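Local coordinates for protein solute carrier family 15 member 1 (Mus musculus, PDB 5A9D) that carries small peptides across the intestinal cell membrane together with protons, and is represented by its immunoglobulin-like extracellular domain, at residues A[7-12]-A[26-31]; A[13-18]-A[75-80]; A[69-74]-A[81-86]; A[17-22]-A[48-53]. All coordinates share one frame; numbering follows the deposited sequence.

Contact 1 of 4, residues A[7-12]-A[26-31]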
loop_
_atom_site.group_PDB
_atom_site.type_symbol
_atom_site.label_atom_id
_atom_site.label_comp_id
_atom_site.label_asym_id
_atom_site.label_seq_id
_atom_site.Cartn_x
_atom_site.Cartn_y
_atom_site.Cartn_z
ATOM N N ILE A 7 -12.412 -3.974 8.685
ATOM C CA ILE A 7 -12.219 -5.198 7.908
ATOM C C ILE A 7 -13.489 -5.563 7.133
ATOM O O ILE A 7 -14.560 -5.703 7.709
ATOM C CB ILE A 7 -11.774 -6.399 8.806
ATOM C CG1 ILE A 7 -10.572 -6.029 9.707
ATOM C CG2 ILE A 7 -11.480 -7.665 7.947
ATOM C CD1 ILE A 7 -10.264 -6.997 10.893
ATOM N N LYS A 8 -13.314 -5.815 5.844
ATOM C CA LYS A 8 -14.349 -6.298 4.926
ATOM C C LYS A 8 -13.880 -7.695 4.541
ATOM O O LYS A 8 -12.686 -7.911 4.389
ATOM C CB LYS A 8 -14.407 -5.389 3.683
ATOM C CG LYS A 8 -15.274 -5.863 2.532
ATOM C CD LYS A 8 -14.590 -5.416 1.272
ATOM C CE LYS A 8 -15.430 -4.520 0.429
ATOM N NZ LYS A 8 -14.585 -3.808 -0.547
ATOM N N VAL A 9 -14.790 -8.645 4.423
ATOM C CA VAL A 9 -14.402 -10.009 4.025
ATOM C C VAL A 9 -14.904 -10.249 2.608
ATOM O O VAL A 9 -16.042 -9.925 2.313
ATOM C CB VAL A 9 -14.924 -11.095 4.995
ATOM C CG1 VAL A 9 -14.399 -12.500 4.604
ATOM C CG2 VAL A 9 -14.562 -10.758 6.441
ATOM N N LEU A 10 -14.048 -10.799 1.734
ATOM C CA LEU A 10 -14.434 -11.146 0.381
ATOM C C LEU A 10 -14.043 -12.605 0.161
ATOM O O LEU A 10 -12.867 -12.977 0.216
ATOM C CB LEU A 10 -13.796 -10.168 -0.658
ATOM C CG LEU A 10 -13.801 -10.551 -2.159
ATOM C CD1 LEU A 10 -15.218 -10.684 -2.722
ATOM C CD2 LEU A 10 -13.047 -9.519 -2.999
ATOM N N ASN A 11 -15.055 -13.433 -0.029
ATOM C CA ASN A 11 -14.920 -14.852 -0.287
ATOM C C ASN A 11 -14.757 -15.053 -1.781
ATOM O O ASN A 11 -15.719 -14.898 -2.535
ATOM C CB ASN A 11 -16.151 -15.591 0.241
ATOM C CG ASN A 11 -16.046 -17.085 0.099
ATOM O OD1 ASN A 11 -15.123 -17.606 -0.505
ATOM N ND2 ASN A 11 -17.002 -17.803 0.638
ATOM N N ILE A 12 -13.538 -15.418 -2.202
ATOM C CA ILE A 12 -13.172 -15.640 -3.601
ATOM C C ILE A 12 -12.966 -17.132 -3.927
ATOM O O ILE A 12 -12.434 -17.455 -4.990
ATOM C CB ILE A 12 -11.959 -14.765 -4.026
ATOM C CG1 ILE A 12 -10.681 -15.076 -3.202
ATOM C CG2 ILE A 12 -12.318 -13.295 -3.955
ATOM C CD1 ILE A 12 -9.407 -14.394 -3.736
ATOM N N VAL A 26 -19.115 -14.323 10.707
ATOM C CA VAL A 26 -19.709 -13.974 9.426
ATOM C C VAL A 26 -19.499 -15.121 8.461
ATOM O O VAL A 26 -18.353 -15.512 8.204
ATOM C CB VAL A 26 -19.146 -12.644 8.861
ATOM C CG1 VAL A 26 -19.666 -12.396 7.437
ATOM C CG2 VAL A 26 -19.544 -11.485 9.762
ATOM N N THR A 27 -20.609 -15.670 7.934
ATOM C CA THR A 27 -20.547 -16.732 6.928
ATOM C C THR A 27 -20.928 -16.116 5.578
ATOM O O THR A 27 -22.006 -15.524 5.455
ATOM C CB THR A 27 -21.411 -17.909 7.315
ATOM O OG1 THR A 27 -20.975 -18.396 8.575
ATOM C CG2 THR A 27 -21.326 -19.034 6.312
ATOM N N LEU A 28 -20.068 -16.293 4.585
ATOM C CA LEU A 28 -20.282 -15.774 3.242
ATOM C C LEU A 28 -20.378 -16.885 2.228
ATOM O O LEU A 28 -19.550 -17.805 2.221
ATOM C CB LEU A 28 -19.055 -14.884 2.832
ATOM C CG LEU A 28 -18.917 -13.543 3.479
ATOM C CD1 LEU A 28 -17.602 -12.952 3.084
ATOM C CD2 LEU A 28 -20.052 -12.603 3.017
ATOM N N ALA A 29 -21.298 -16.727 1.273
ATOM C CA ALA A 29 -21.348 -17.632 0.138
ATOM C C ALA A 29 -20.100 -17.344 -0.762
ATOM O O ALA A 29 -19.439 -16.305 -0.628
ATOM C CB ALA A 29 -22.633 -17.387 -0.653
ATOM N N GLN A 30 -19.788 -18.266 -1.658
ATOM C CA GLN A 30 -18.709 -18.104 -2.640
ATOM C C GLN A 30 -18.982 -16.861 -3.498
ATOM O O GLN A 30 -20.141 -16.531 -3.776
ATOM C CB GLN A 30 -18.658 -19.338 -3.562
ATOM C CG GLN A 30 -19.972 -19.633 -4.324
ATOM C CD GLN A 30 -20.877 -20.630 -3.580
ATOM O OE1 GLN A 30 -21.031 -20.630 -2.320
ATOM N NE2 GLN A 30 -21.517 -21.506 -4.359
ATOM N N MET A 31 -17.919 -16.170 -3.908
ATOM C CA MET A 31 -18.010 -14.974 -4.758
ATOM C C MET A 31 -18.912 -13.907 -4.157
ATOM O O MET A 31 -19.811 -13.419 -4.834
ATOM C CB MET A 31 -18.415 -15.341 -6.206
ATOM C CG MET A 31 -17.396 -16.188 -6.923
ATOM S SD MET A 31 -15.836 -15.279 -7.147
ATOM C CE MET A 31 -14.713 -16.630 -7.211
#

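Contact 2 of 4, residues A[13-18]-A[75-80]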
loop_
_atom_site.group_PDB
_atom_site.type_symbol
_atom_site.label_atom_id
_atom_site.label_comp_id
_atom_site.label_asym_id
_atom_site.label_seq_id
_atom_site.Cartn_x
_atom_site.Cartn_y
_atom_site.Cartn_z
ATOM N N GLY A 13 -13.400 -18.013 -3.022
ATOM C CA GLY A 13 -13.329 -19.464 -3.213
ATOM C C GLY A 13 -14.605 -19.998 -3.839
ATOM O O GLY A 13 -15.419 -19.214 -4.323
ATOM N N ASN A 14 -14.805 -21.317 -3.832
ATOM C CA ASN A 14 -15.980 -21.967 -4.435
ATOM C C ASN A 14 -16.995 -22.553 -3.406
ATOM O O ASN A 14 -17.847 -23.356 -3.771
ATOM C CB ASN A 14 -15.535 -23.052 -5.434
ATOM C CG ASN A 14 -14.702 -24.155 -4.822
ATOM O OD1 ASN A 14 -14.681 -24.362 -3.594
ATOM N ND2 ASN A 14 -13.990 -24.895 -5.671
ATOM N N ASN A 15 -16.884 -22.166 -2.129
ATOM C CA ASN A 15 -17.803 -22.681 -1.112
ATOM C C ASN A 15 -18.088 -21.624 -0.019
ATOM O O ASN A 15 -17.502 -20.540 -0.024
ATOM C CB ASN A 15 -17.262 -24.021 -0.509
ATOM C CG ASN A 15 -16.019 -23.924 0.375
ATOM O OD1 ASN A 15 -15.363 -22.877 0.518
ATOM N ND2 ASN A 15 -15.642 -25.041 0.971
ATOM N N ASN A 16 -18.975 -21.969 0.925
ATOM C CA ASN A 16 -19.290 -21.126 2.066
ATOM C C ASN A 16 -18.097 -21.078 3.009
ATOM O O ASN A 16 -17.515 -22.106 3.292
ATOM C CB ASN A 16 -20.490 -21.689 2.831
ATOM C CG ASN A 16 -21.819 -21.516 2.137
ATOM O OD1 ASN A 16 -21.967 -20.782 1.153
ATOM N ND2 ASN A 16 -22.805 -22.230 2.619
ATOM N N MET A 17 -17.737 -19.884 3.489
ATOM C CA MET A 17 -16.643 -19.741 4.433
ATOM C C MET A 17 -17.071 -18.863 5.560
ATOM O O MET A 17 -17.896 -17.969 5.365
ATOM C CB MET A 17 -15.380 -19.191 3.755
ATOM C CG MET A 17 -14.728 -20.216 2.873
ATOM S SD MET A 17 -13.186 -19.625 2.203
ATOM C CE MET A 17 -12.136 -19.855 3.653
ATOM N N THR A 18 -16.497 -19.100 6.729
ATOM C CA THR A 18 -16.805 -18.357 7.933
ATOM C C THR A 18 -15.538 -17.705 8.512
ATOM O O THR A 18 -14.486 -18.347 8.626
ATOM C CB THR A 18 -17.454 -19.295 8.992
ATOM O OG1 THR A 18 -18.620 -19.923 8.450
ATOM C CG2 THR A 18 -17.819 -18.562 10.250
ATOM N N VAL A 75 -10.670 -14.464 1.433
ATOM C CA VAL A 75 -10.737 -15.854 1.922
ATOM C C VAL A 75 -11.086 -16.794 0.748
ATOM O O VAL A 75 -11.851 -16.406 -0.148
ATOM C CB VAL A 75 -11.668 -16.070 3.163
ATOM C CG1 VAL A 75 -11.190 -15.258 4.376
ATOM C CG2 VAL A 75 -13.138 -15.740 2.852
ATOM N N TRP A 76 -10.526 -18.006 0.742
ATOM C CA TRP A 76 -10.793 -19.020 -0.283
ATOM C C TRP A 76 -10.543 -20.420 0.276
ATOM O O TRP A 76 -9.915 -20.561 1.325
ATOM C CB TRP A 76 -10.050 -18.758 -1.620
ATOM C CG TRP A 76 -8.551 -18.820 -1.561
ATOM C CD1 TRP A 76 -7.762 -19.852 -1.976
ATOM C CD2 TRP A 76 -7.655 -17.761 -1.172
ATOM N NE1 TRP A 76 -6.437 -19.513 -1.853
ATOM C CE2 TRP A 76 -6.341 -18.246 -1.331
ATOM C CE3 TRP A 76 -7.841 -16.456 -0.668
ATOM C CZ2 TRP A 76 -5.215 -17.495 -0.982
ATOM C CZ3 TRP A 76 -6.732 -15.700 -0.345
ATOM C CH2 TRP A 76 -5.432 -16.224 -0.483
ATOM N N ASN A 77 -11.103 -21.429 -0.372
ATOM C CA ASN A 77 -10.990 -22.829 0.042
ATOM C C ASN A 77 -9.593 -23.424 -0.263
ATOM O O ASN A 77 -9.054 -23.135 -1.340
ATOM C CB ASN A 77 -12.103 -23.647 -0.621
ATOM C CG ASN A 77 -11.999 -23.732 -2.130
ATOM O OD1 ASN A 77 -12.184 -22.742 -2.854
ATOM N ND2 ASN A 77 -11.694 -24.924 -2.638
ATOM N N PRO A 78 -8.957 -24.233 0.635
ATOM C CA PRO A 78 -9.396 -24.711 1.960
ATOM C C PRO A 78 -8.822 -23.891 3.131
ATOM O O PRO A 78 -7.702 -24.148 3.572
ATOM C CB PRO A 78 -8.858 -26.149 1.985
ATOM C CG PRO A 78 -7.667 -26.157 1.010
ATOM C CD PRO A 78 -7.644 -24.817 0.305
ATOM N N SER A 79 -9.607 -22.949 3.660
ATOM C CA SER A 79 -9.252 -22.051 4.776
ATOM C C SER A 79 -7.976 -21.208 4.502
ATOM O O SER A 79 -7.091 -21.086 5.356
ATOM C CB SER A 79 -9.181 -22.811 6.100
ATOM O OG SER A 79 -10.455 -23.356 6.414
ATOM N N GLN A 80 -7.900 -20.626 3.292
ATOM C CA GLN A 80 -6.797 -19.751 2.872
ATOM C C GLN A 80 -7.240 -18.300 3.018
ATOM O O GLN A 80 -8.423 -18.007 2.952
ATOM C CB GLN A 80 -6.412 -20.015 1.405
ATOM C CG GLN A 80 -6.151 -21.464 1.015
ATOM C CD GLN A 80 -5.032 -22.059 1.829
ATOM O OE1 GLN A 80 -3.857 -21.702 1.668
ATOM N NE2 GLN A 80 -5.374 -22.919 2.756
#

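Contact 3 of 4, residues A[69-74]-A[81-86]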
loop_
_atom_site.group_PDB
_atom_site.type_symbol
_atom_site.label_atom_id
_atom_site.label_comp_id
_atom_site.label_asym_id
_atom_site.label_seq_id
_atom_site.Cartn_x
_atom_site.Cartn_y
_atom_site.Cartn_z
ATOM N N HIS A 69 -6.757 1.988 9.744
ATOM C CA HIS A 69 -6.812 1.518 8.367
ATOM C C HIS A 69 -7.920 0.535 8.070
ATOM O O HIS A 69 -8.378 -0.182 8.965
ATOM C CB HIS A 69 -5.462 0.899 7.960
ATOM C CG HIS A 69 -4.341 1.891 7.936
ATOM N ND1 HIS A 69 -3.801 2.409 9.117
ATOM C CD2 HIS A 69 -3.679 2.418 6.885
ATOM C CE1 HIS A 69 -2.856 3.252 8.736
ATOM N NE2 HIS A 69 -2.743 3.281 7.407
ATOM N N ARG A 70 -8.343 0.495 6.807
ATOM C CA ARG A 70 -9.295 -0.466 6.272
ATOM C C ARG A 70 -8.510 -1.594 5.642
ATOM O O ARG A 70 -7.386 -1.401 5.190
ATOM C CB ARG A 70 -10.195 0.123 5.190
ATOM C CG ARG A 70 -11.229 1.066 5.681
ATOM C CD ARG A 70 -11.894 1.661 4.482
ATOM N NE ARG A 70 -12.991 2.529 4.876
ATOM C CZ ARG A 70 -13.666 3.301 4.036
ATOM N NH1 ARG A 70 -13.385 3.286 2.734
ATOM N NH2 ARG A 70 -14.639 4.081 4.485
ATOM N N HIS A 71 -9.123 -2.767 5.605
ATOM C CA HIS A 71 -8.511 -3.949 5.048
ATOM C C HIS A 71 -9.563 -4.790 4.372
ATOM O O HIS A 71 -10.707 -4.828 4.822
ATOM C CB HIS A 71 -7.886 -4.806 6.168
ATOM C CG HIS A 71 -6.975 -4.055 7.099
ATOM N ND1 HIS A 71 -7.487 -3.260 8.123
ATOM C CD2 HIS A 71 -5.621 -4.016 7.145
ATOM C CE1 HIS A 71 -6.430 -2.728 8.722
ATOM N NE2 HIS A 71 -5.287 -3.168 8.183
ATOM N N THR A 72 -9.154 -5.547 3.350
ATOM C CA THR A 72 -10.019 -6.553 2.749
ATOM C C THR A 72 -9.385 -7.880 3.108
ATOM O O THR A 72 -8.248 -8.132 2.723
ATOM C CB THR A 72 -10.172 -6.383 1.234
ATOM O OG1 THR A 72 -10.974 -5.240 1.033
ATOM C CG2 THR A 72 -10.880 -7.596 0.553
ATOM N N LEU A 73 -10.113 -8.708 3.858
ATOM C CA LEU A 73 -9.683 -10.044 4.173
ATOM C C LEU A 73 -10.188 -10.952 3.040
ATOM O O LEU A 73 -11.397 -11.249 2.942
ATOM C CB LEU A 73 -10.193 -10.503 5.559
ATOM C CG LEU A 73 -9.839 -11.963 5.984
ATOM C CD1 LEU A 73 -8.310 -12.180 6.136
ATOM C CD2 LEU A 73 -10.555 -12.344 7.278
ATOM N N LEU A 74 -9.273 -11.353 2.148
ATOM C CA LEU A 74 -9.631 -12.259 1.060
ATOM C C LEU A 74 -9.604 -13.655 1.653
ATOM O O LEU A 74 -8.663 -13.963 2.369
ATOM C CB LEU A 74 -8.625 -12.196 -0.108
ATOM C CG LEU A 74 -8.539 -10.920 -0.940
ATOM C CD1 LEU A 74 -7.428 -11.052 -1.962
ATOM C CD2 LEU A 74 -9.844 -10.656 -1.690
ATOM N N TYR A 81 -6.301 -17.403 3.223
ATOM C CA TYR A 81 -6.606 -15.988 3.350
ATOM C C TYR A 81 -5.436 -15.122 2.903
ATOM O O TYR A 81 -4.314 -15.594 2.796
ATOM C CB TYR A 81 -7.026 -15.613 4.804
ATOM C CG TYR A 81 -5.877 -15.586 5.792
ATOM C CD1 TYR A 81 -5.453 -16.754 6.432
ATOM C CD2 TYR A 81 -5.179 -14.404 6.053
ATOM C CE1 TYR A 81 -4.351 -16.750 7.294
ATOM C CE2 TYR A 81 -4.069 -14.391 6.900
ATOM C CZ TYR A 81 -3.687 -15.561 7.550
ATOM O OH TYR A 81 -2.622 -15.573 8.411
ATOM N N ARG A 82 -5.724 -13.842 2.679
ATOM C CA ARG A 82 -4.757 -12.794 2.419
ATOM C C ARG A 82 -5.374 -11.483 2.903
ATOM O O ARG A 82 -6.522 -11.179 2.560
ATOM C CB ARG A 82 -4.377 -12.676 0.937
ATOM C CG ARG A 82 -3.242 -11.635 0.746
ATOM C CD ARG A 82 -3.048 -11.228 -0.695
ATOM N NE ARG A 82 -2.969 -12.402 -1.569
ATOM C CZ ARG A 82 -1.845 -13.036 -1.881
ATOM N NH1 ARG A 82 -0.678 -12.604 -1.413
ATOM N NH2 ARG A 82 -1.880 -14.116 -2.653
ATOM N N VAL A 83 -4.611 -10.720 3.696
ATOM C CA VAL A 83 -5.045 -9.413 4.178
ATOM C C VAL A 83 -4.542 -8.410 3.156
ATOM O O VAL A 83 -3.362 -8.364 2.884
ATOM C CB VAL A 83 -4.567 -9.075 5.612
ATOM C CG1 VAL A 83 -5.001 -7.661 6.028
ATOM C CG2 VAL A 83 -5.060 -10.115 6.618
ATOM N N VAL A 84 -5.459 -7.632 2.572
ATOM C CA VAL A 84 -5.182 -6.596 1.575
ATOM C C VAL A 84 -5.421 -5.240 2.262
ATOM O O VAL A 84 -6.440 -5.032 2.909
ATOM C CB VAL A 84 -6.098 -6.804 0.319
ATOM C CG1 VAL A 84 -6.020 -5.614 -0.652
ATOM C CG2 VAL A 84 -5.734 -8.103 -0.399
ATOM N N LYS A 85 -4.473 -4.339 2.124
ATOM C CA LYS A 85 -4.542 -2.978 2.672
ATOM C C LYS A 85 -5.454 -2.106 1.812
ATOM O O LYS A 85 -5.275 -2.046 0.593
ATOM C CB LYS A 85 -3.128 -2.400 2.731
ATOM C CG LYS A 85 -2.405 -2.795 4.011
ATOM C CD LYS A 85 -0.938 -2.379 3.964
ATOM C CE LYS A 85 -0.274 -2.535 5.310
ATOM N NZ LYS A 85 1.198 -2.371 5.203
ATOM N N ASP A 86 -6.452 -1.465 2.424
ATOM C CA ASP A 86 -7.433 -0.650 1.698
ATOM C C ASP A 86 -7.356 0.856 2.011
ATOM O O ASP A 86 -8.293 1.612 1.681
ATOM C CB ASP A 86 -8.867 -1.143 1.967
ATOM C CG ASP A 86 -9.334 -2.436 1.334
ATOM O OD1 ASP A 86 -8.511 -3.120 0.674
ATOM O OD2 ASP A 86 -10.514 -2.779 1.521
HETATM O O HOH W 1 -11.432 1.475 1.088
#

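Contact 4 of 4, residues A[17-22]-A[48-53]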
loop_
_atom_site.group_PDB
_atom_site.type_symbol
_atom_site.label_atom_id
_atom_site.label_comp_id
_atom_site.label_asym_id
_atom_site.label_seq_id
_atom_site.Cartn_x
_atom_site.Cartn_y
_atom_site.Cartn_z
ATOM N N MET A 17 -17.737 -19.884 3.489
ATOM C CA MET A 17 -16.643 -19.741 4.433
ATOM C C MET A 17 -17.071 -18.863 5.560
ATOM O O MET A 17 -17.896 -17.969 5.365
ATOM C CB MET A 17 -15.380 -19.191 3.755
ATOM C CG MET A 17 -14.728 -20.216 2.873
ATOM S SD MET A 17 -13.186 -19.625 2.203
ATOM C CE MET A 17 -12.136 -19.855 3.653
ATOM N N THR A 18 -16.497 -19.100 6.729
ATOM C CA THR A 18 -16.805 -18.357 7.933
ATOM C C THR A 18 -15.538 -17.705 8.512
ATOM O O THR A 18 -14.486 -18.347 8.626
ATOM C CB THR A 18 -17.454 -19.295 8.992
ATOM O OG1 THR A 18 -18.620 -19.923 8.450
ATOM C CG2 THR A 18 -17.819 -18.562 10.250
ATOM N N VAL A 19 -15.666 -16.443 8.913
ATOM C CA VAL A 19 -14.616 -15.705 9.605
ATOM C C VAL A 19 -15.160 -15.428 10.989
ATOM O O VAL A 19 -16.217 -14.791 11.131
ATOM C CB VAL A 19 -14.226 -14.398 8.873
ATOM C CG1 VAL A 19 -13.136 -13.671 9.662
ATOM C CG2 VAL A 19 -13.739 -14.704 7.456
ATOM N N HIS A 20 -14.459 -15.930 11.999
ATOM C CA HIS A 20 -14.840 -15.780 13.397
ATOM C C HIS A 20 -14.023 -14.667 14.002
ATOM O O HIS A 20 -12.814 -14.794 14.180
ATOM C CB HIS A 20 -14.632 -17.087 14.202
ATOM C CG HIS A 20 -15.311 -18.290 13.624
ATOM N ND1 HIS A 20 -16.550 -18.700 14.077
ATOM C CD2 HIS A 20 -14.881 -19.153 12.670
ATOM C CE1 HIS A 20 -16.840 -19.794 13.390
ATOM N NE2 HIS A 20 -15.860 -20.109 12.534
ATOM N N PHE A 21 -14.682 -13.556 14.261
ATOM C CA PHE A 21 -14.080 -12.394 14.875
ATOM C C PHE A 21 -14.483 -12.472 16.343
ATOM O O PHE A 21 -15.461 -13.159 16.651
ATOM C CB PHE A 21 -14.670 -11.115 14.265
ATOM C CG PHE A 21 -14.343 -10.864 12.817
ATOM C CD1 PHE A 21 -13.118 -10.296 12.453
ATOM C CD2 PHE A 21 -15.286 -11.118 11.818
ATOM C CE1 PHE A 21 -12.833 -10.003 11.109
ATOM C CE2 PHE A 21 -14.999 -10.847 10.481
ATOM C CZ PHE A 21 -13.781 -10.266 10.137
ATOM N N PRO A 22 -13.807 -11.804 17.289
ATOM C CA PRO A 22 -14.262 -11.911 18.691
ATOM C C PRO A 22 -15.673 -11.325 18.864
ATOM O O PRO A 22 -15.955 -10.198 18.450
ATOM C CB PRO A 22 -13.171 -11.169 19.483
ATOM C CG PRO A 22 -11.976 -11.138 18.548
ATOM C CD PRO A 22 -12.605 -10.960 17.184
ATOM N N ILE A 48 -8.427 -14.179 14.968
ATOM C CA ILE A 48 -9.401 -14.308 13.896
ATOM C C ILE A 48 -9.219 -15.696 13.323
ATOM O O ILE A 48 -8.112 -16.039 12.907
ATOM C CB ILE A 48 -9.272 -13.184 12.818
ATOM C CG1 ILE A 48 -9.484 -11.780 13.433
ATOM C CG2 ILE A 48 -10.278 -13.419 11.671
ATOM C CD1 ILE A 48 -9.059 -10.605 12.520
ATOM N N ASN A 49 -10.286 -16.500 13.329
ATOM C CA ASN A 49 -10.277 -17.866 12.808
ATOM C C ASN A 49 -11.117 -17.920 11.561
ATOM O O ASN A 49 -12.135 -17.243 11.475
ATOM C CB ASN A 49 -10.812 -18.878 13.844
ATOM C CG ASN A 49 -10.192 -18.740 15.204
ATOM O OD1 ASN A 49 -8.965 -18.817 15.379
ATOM N ND2 ASN A 49 -11.035 -18.492 16.195
ATOM N N ILE A 50 -10.691 -18.724 10.594
ATOM C CA ILE A 50 -11.364 -18.904 9.312
ATOM C C ILE A 50 -11.597 -20.384 9.117
ATOM O O ILE A 50 -10.694 -21.200 9.335
ATOM C CB ILE A 50 -10.521 -18.295 8.158
ATOM C CG1 ILE A 50 -10.302 -16.778 8.347
ATOM C CG2 ILE A 50 -11.128 -18.604 6.791
ATOM C CD1 ILE A 50 -9.180 -16.235 7.515
ATOM N N SER A 51 -12.819 -20.733 8.718
ATOM C CA SER A 51 -13.199 -22.110 8.450
ATOM C C SER A 51 -14.005 -22.218 7.158
ATOM O O SER A 51 -14.507 -21.208 6.652
ATOM C CB SER A 51 -13.964 -22.690 9.636
ATOM O OG SER A 51 -15.213 -22.057 9.866
ATOM N N SER A 52 -14.127 -23.452 6.635
ATOM C CA SER A 52 -14.887 -23.788 5.435
ATOM C C SER A 52 -15.912 -24.835 5.767
ATOM O O SER A 52 -15.658 -25.715 6.600
ATOM C CB SER A 52 -13.967 -24.336 4.349
ATOM O OG SER A 52 -13.697 -23.365 3.352
ATOM N N SER A 53 -17.062 -24.775 5.077
ATOM C CA SER A 53 -18.130 -25.755 5.214
ATOM C C SER A 53 -17.601 -27.156 4.820
ATOM O O SER A 53 -16.860 -27.279 3.837
ATOM C CB SER A 53 -19.324 -25.361 4.349
ATOM O OG SER A 53 -18.919 -24.953 3.053
#

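Contact 1 of 4, residues A[7-12]-A[26-31]
Asn11 turns its CG opposite the backbone N (chi1 -176°), which sends the amide from the end of strand 4-11 toward the turn after strand 24-28, while Leu28, whose CG lies beside its own backbone N (chi1 -73°), reaches back to Val9. Asn11 ND2 donates to Leu28 O at 3.0 Å; that oxygen lies in the plane of the amide, whereas the nitrogen stands well above the Leu28 carbonyl plane. The same ND2 also bonds Asn15 O, and Asn11 OD1 accepts from Gly13 N, so both ends of this buried amide are engaged and its rotation is fixed. Cut back to alanine, Asn11 would probably leave the carbonyl of Leu28 and the 13-15 turn without the donor and acceptor that tie them together. Leu28 CD1 meets Val9 CG1 at 3.6 Å, the two side chains crossing obliquely, and also touches Val9 O at 3.5 Å. Farther on, Met31 N approaches Asn11 O at 2.9 Å in a weak, strongly bent bond (115°), and the methionine, bent at chi2, lays CE 3.3 Å from Ile12 O. Ile12 and Met31 pack in turn on Thr104 and Val168 of the second subunit. Residues 29-31 carry the chain from strand 24-28 across to strand 32-41, the neighbour of 4-11: a crossing between the two sheets of a beta sandwich, as in the immunoglobulin-like fold.

Contact 2 of 4, residues A[13-18]-A[75-80]
Met17 drives its thioether against the backbone of Trp76, and this is the tight, buried part of the contact. Its SD sits 3.4 Å from Trp76 N, and CE, turned by the bend at chi3, comes 3.3 Å from Trp76 O while touching Val75 CB at 3.8 Å. Beside it Gly13 runs close against the strand end, Gly13 N being 3.7 Å from Trp76 CB; a side chain at Gly13 would run into Asn77 N, so the close approach probably requires glycine. The looser, more solvent-facing side is a meeting of asparagines. Asn77 OD1 accepts a hydrogen bond from Asn14 N (3.1 Å, 160°), the donor standing above the carbonyl plane, and Asn15 OD1 rests 3.5 Å from Asn77 CB. Beyond them the chain turns back through cis-Pro78 into a G1 beta bulge, in which Ser79 and Gln80 both face Trp76. Gln80 CB lies over one face of the indole, near its edge, and the ring also stacks on His124 of the second subunit. Trp76 N and Trp76 O are already bonded to the backbone of Gln80, which implies that the sulfur and methyl of Met17 can lie against this peptide without taking a polar partner from it, while across this contact the side-chain hydrogen bond is the one made by Asn77.

Contact 3 of 4, residues A[69-74]-A[81-86]
In the antiparallel beta hairpin of strands 69-76 and 80-88, Thr72 and Val84 form a hydrogen-bonded pair: Thr72 N to Val84 O and Val84 N to Thr72 O are both 2.8 Å. Leu74 and Arg82 repeat the pattern toward the turn, and Asp86 N adds a bond to Arg70 O at the other end. There the side chains join in. Thr72 OG1, set beside its backbone N (chi1 -72°), donates to Asp86 OD2 at 2.6 Å, on the syn lone pair of the carboxylate. Arg100 of the second subunit grips both, its NH1 in a salt bridge with Asp86 OD1 and its NH2 bonded to Thr72 OG1. Loss of the carboxylate, as with an alanine here, is likely to take this salt-bridge partner from Arg100 of the second subunit and leave the Thr72 hydroxyl without this acceptor. A water bridges Arg70 NH1 and Asp86 O, lying in the guanidinium plane; Arg70 NE is held by Gln6. On the same face as Thr72, Leu74 CD1 meets Val84 CG2 at 3.7 Å. On the other, Leu73 CD1 rests against both Tyr81 CD2 (3.8 Å) and Val83 CG2 (3.9 Å), and His71 CD2 touches Val83 CG1. Strand 69-76 is flanked by 4-11 and 80-88; Leu73 and Tyr81 face Ile50 of the opposing sheet, while Arg82, Leu74 and Val84 lie against the second subunit.

Contact 4 of 4, residues A[17-22]-A[48-53]
Asn49 O takes the shortest bond of the contact, from His20 N at 2.7 Å and almost straight (177°), and it also lies at the edge of the His20 ring, 3.6 Å from CD2 of that histidine. With CG beside the backbone N (chi1 -54°), the imidazole is carried toward Ser51, and His20 NE2 and Ser51 OG share a weak hydrogen bond, 3.4 Å long and near the ring plane. Thr18 CG2 lies over one face of the ring, near its rim, and His20 ND1 is held by Ser25 OG. Thr18 and Ser51 are paired by two backbone bonds, Thr18 N to Ser51 O and Ser51 N to Thr18 O, both 2.9 Å. The opposite face of the sheet is mostly apolar. There Val19 CG1 presses on Ile48 CG2 at 3.5 Å, and the same methyl lies over the Phe21 ring toward its rim, while that ring touches Ile48 CG1. The side chains of Val19 and Ile50 lie side by side, pointing the same way, while Met17 CE meets Ile50 CG2 at 3.5 Å. Ser52 OG, on this face too, stands close beside Met17 CG. Strand 17-21 runs between 24-28 and 49-52, and 58-60 follows on the far side of 49-52; the apolar face packs on Ile7, Val9, Leu73 and Val75 of the other sheet.

All four contacts lie in the N-terminal beta sandwich, on one side of the chain's centre. Contact 3 pairs strands within the sheet of 32-41, 4-11, 69-76 and 80-88, and contact 4 pairs strands in the opposing sheet of 24-28, 17-21, 49-52 and 58-60. Contacts 1 and 2 join the two sheets at one end; their centres are about 8 Å apart, whereas the centre of contact 3 is about 15 Å from those of contacts 2 and 4. Contacts 2 and 4 share Met17 and Thr18. Along the chain contact 1 crosses contacts 2 and 4, and contact 3 opens after contact 4 has closed. Contacts 1, 2 and 3 also touch the second subunit, so one sheet serves both core and interface.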